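Local coordinates for protein 3-dehydroquinate dehydratase (Enterococcus faecalis, PDB 4PH6) that catalyses the cis-dehydration of 3-dehydroquinate to 3-dehydroshikimate through an imine intermediate, the third step of the chorismate pathway, at residues Trp50-Tyr55 / Phe101-Glu106. Numbering follows the deposited sequence.
Sequences WRLDYY and FALYHE
The Y104 ring offers an edge to L52: CD1 of the leucine lies near the ring plane, 4.2 Å from Y104 CE1. The same L52 methyl meets L103 CD2 at 4.3 Å, while the other L52 branch, CD2, sits 3.5 Å above one face of the W50 indole, toward its rim. L52 thus bridges the tryptophan and helix 97-110. Around the turn that follows strand 47-51, Y54 CE2 lies over one face of the R51 guanidinium, and the D53 carboxylate meets its edge. The grip is side-on: R51 NE donates to D53 OD2 at 3.1 Å, nearly straight at 170°, and R51 NH2 to D53 OD1 at 2.9 Å, a salt bridge in which both oxygens use their syn lone pairs. D53 also accepts the backbone N-H groups of R85 and E92, and Y104 OH hydrogen-bonds F84 N. In this (beta/alpha)8 barrel, the contact joins the 3-10 turn just after strand 47-51 to an outer helix; W50 and R51 are predicted to bind substrate, as is nearby R85. Across the buried interface the chemistry is purely apolar, with no hydrogen bond; D53 and the Y54 ring help hold the R51 guanidinium in place.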
loop_
_atom_site.group_PDB
_atom_site.type_symbol
_atom_site.label_atom_id
_atom_site.label_comp_id
_atom_site.label_asym_id
_atom_site.label_seq_id
_atom_site.Cartn_x
_atom_site.Cartn_y
_atom_site.Cartn_z
ATOM N N TRP A 50 12.294 -5.008 -22.921
ATOM C CA TRP A 50 11.694 -5.308 -24.210
ATOM C C TRP A 50 11.093 -6.711 -24.145
ATOM O O TRP A 50 11.805 -7.693 -23.927
ATOM C CB TRP A 50 12.721 -5.186 -25.346
ATOM C CG TRP A 50 12.180 -5.611 -26.661
ATOM C CD1 TRP A 50 10.870 -5.619 -27.051
ATOM C CD2 TRP A 50 12.928 -6.128 -27.770
ATOM N NE1 TRP A 50 10.762 -6.093 -28.331
ATOM C CE2 TRP A 50 12.012 -6.414 -28.794
ATOM C CE3 TRP A 50 14.289 -6.373 -27.988
ATOM C CZ2 TRP A 50 12.409 -6.936 -30.019
ATOM C CZ3 TRP A 50 14.680 -6.886 -29.199
ATOM C CH2 TRP A 50 13.748 -7.160 -30.205
ATOM N N ARG A 51 9.779 -6.808 -24.294
ATOM C CA ARG A 51 9.128 -8.114 -24.271
ATOM C C ARG A 51 9.183 -8.789 -25.646
ATOM O O ARG A 51 8.468 -8.410 -26.564
ATOM C CB ARG A 51 7.679 -7.989 -23.790
ATOM C CG ARG A 51 7.527 -7.736 -22.283
ATOM C CD ARG A 51 7.711 -9.004 -21.471
ATOM N NE ARG A 51 6.760 -10.033 -21.881
ATOM C CZ ARG A 51 5.522 -10.154 -21.401
ATOM N NH1 ARG A 51 5.074 -9.302 -20.481
ATOM N NH2 ARG A 51 4.733 -11.127 -21.844
ATOM N N LEU A 52 10.033 -9.805 -25.751
ATOM C CA LEU A 52 10.289 -10.518 -27.004
ATOM C C LEU A 52 9.086 -11.262 -27.557
ATOM O O LEU A 52 8.910 -11.355 -28.774
ATOM C CB LEU A 52 11.441 -11.517 -26.811
ATOM C CG LEU A 52 12.777 -10.844 -26.509
ATOM C CD1 LEU A 52 13.885 -11.867 -26.414
ATOM C CD2 LEU A 52 13.089 -9.796 -27.581
ATOM N N ASP A 53 8.263 -11.796 -26.661
ATOM C CA ASP A 53 7.185 -12.684 -27.077
ATOM C C ASP A 53 6.054 -11.903 -27.756
ATOM O O ASP A 53 5.153 -12.503 -28.343
ATOM C CB ASP A 53 6.670 -13.504 -25.881
ATOM C CG ASP A 53 6.378 -12.656 -24.666
ATOM O OD1 ASP A 53 5.191 -12.534 -24.292
ATOM O OD2 ASP A 53 7.332 -12.102 -24.089
ATOM N N TYR A 54 6.126 -10.570 -27.703
ATOM C CA TYR A 54 5.230 -9.723 -28.489
ATOM C C TYR A 54 5.763 -9.470 -29.905
ATOM O O TYR A 54 4.984 -9.181 -30.816
ATOM C CB TYR A 54 5.011 -8.372 -27.801
ATOM C CG TYR A 54 3.949 -8.354 -26.725
ATOM C CD1 TYR A 54 2.621 -8.072 -27.024
ATOM C CD2 TYR A 54 4.287 -8.600 -25.400
ATOM C CE1 TYR A 54 1.663 -8.038 -26.026
ATOM C CE2 TYR A 54 3.346 -8.573 -24.413
ATOM C CZ TYR A 54 2.037 -8.291 -24.724
ATOM O OH TYR A 54 1.116 -8.268 -23.721
ATOM N N TYR A 55 7.085 -9.552 -30.087
ATOM C CA TYR A 55 7.689 -9.183 -31.374
ATOM C C TYR A 55 7.296 -10.134 -32.504
ATOM O O TYR A 55 7.553 -11.334 -32.427
ATOM C CB TYR A 55 9.214 -9.114 -31.266
ATOM C CG TYR A 55 9.873 -8.671 -32.556
ATOM C CD1 TYR A 55 9.334 -7.635 -33.308
ATOM C CD2 TYR A 55 11.029 -9.292 -33.029
ATOM C CE1 TYR A 55 9.913 -7.229 -34.491
ATOM C CE2 TYR A 55 11.628 -8.875 -34.210
ATOM C CZ TYR A 55 11.060 -7.847 -34.934
ATOM O OH TYR A 55 11.624 -7.439 -36.113
ATOM N N PHE A 101 15.499 -21.551 -25.740
ATOM C CA PHE A 101 16.914 -21.492 -25.385
ATOM C C PHE A 101 17.819 -21.085 -26.552
ATOM O O PHE A 101 18.845 -20.435 -26.338
ATOM C CB PHE A 101 17.363 -22.833 -24.802
ATOM C CG PHE A 101 16.862 -23.060 -23.413
ATOM C CD1 PHE A 101 17.437 -22.399 -22.348
ATOM C CD2 PHE A 101 15.795 -23.909 -23.173
ATOM C CE1 PHE A 101 16.981 -22.599 -21.070
ATOM C CE2 PHE A 101 15.339 -24.111 -21.902
ATOM C CZ PHE A 101 15.931 -23.458 -20.844
ATOM N N ALA A 102 17.444 -21.444 -27.774
ATOM C CA ALA A 102 18.243 -21.070 -28.948
ATOM C C ALA A 102 18.262 -19.545 -29.166
ATOM O O ALA A 102 19.308 -18.960 -29.491
ATOM C CB ALA A 102 17.716 -21.779 -30.187
ATOM N N LEU A 103 17.106 -18.912 -28.972
ATOM C CA LEU A 103 16.973 -17.455 -29.090
ATOM C C LEU A 103 17.856 -16.725 -28.087
ATOM O O LEU A 103 18.580 -15.792 -28.440
ATOM C CB LEU A 103 15.523 -17.024 -28.886
ATOM C CG LEU A 103 15.227 -15.516 -28.927
ATOM C CD1 LEU A 103 15.958 -14.791 -30.055
ATOM C CD2 LEU A 103 13.728 -15.274 -29.038
ATOM N N TYR A 104 17.766 -17.144 -26.830
ATOM C CA TYR A 104 18.548 -16.537 -25.764
ATOM C C TYR A 104 20.058 -16.715 -25.986
ATOM O O TYR A 104 20.825 -15.765 -25.806
ATOM C CB TYR A 104 18.138 -17.128 -24.411
ATOM C CG TYR A 104 16.921 -16.480 -23.769
ATOM C CD1 TYR A 104 16.329 -15.344 -24.315
ATOM C CD2 TYR A 104 16.387 -16.992 -22.592
ATOM C CE1 TYR A 104 15.231 -14.747 -23.707
ATOM C CE2 TYR A 104 15.299 -16.411 -21.984
ATOM C CZ TYR A 104 14.725 -15.287 -22.536
ATOM O OH TYR A 104 13.633 -14.715 -21.911
ATOM N N HIS A 105 20.481 -17.920 -26.369
ATOM C CA HIS A 105 21.889 -18.183 -26.659
ATOM C C HIS A 105 22.389 -17.228 -27.752
ATOM O O HIS A 105 23.491 -16.684 -27.646
ATOM C CB HIS A 105 22.114 -19.645 -27.078
ATOM C CG HIS A 105 22.411 -20.575 -25.940
ATOM N ND1 HIS A 105 23.510 -20.427 -25.113
ATOM C CD2 HIS A 105 21.774 -21.694 -25.509
ATOM C CE1 HIS A 105 23.516 -21.390 -24.211
ATOM N NE2 HIS A 105 22.481 -22.177 -24.432
ATOM N N GLU A 106 21.570 -17.005 -28.778
ATOM C CA GLU A 106 21.924 -16.083 -29.853
ATOM C C GLU A 106 22.032 -14.621 -29.412
ATOM O O GLU A 106 22.951 -13.914 -29.825
ATOM C CB GLU A 106 20.917 -16.177 -30.999
ATOM C CG GLU A 106 21.231 -17.289 -31.966
ATOM C CD GLU A 106 22.655 -17.216 -32.496
ATOM O OE1 GLU A 106 23.509 -17.984 -31.998
ATOM O OE2 GLU A 106 22.921 -16.405 -33.409
#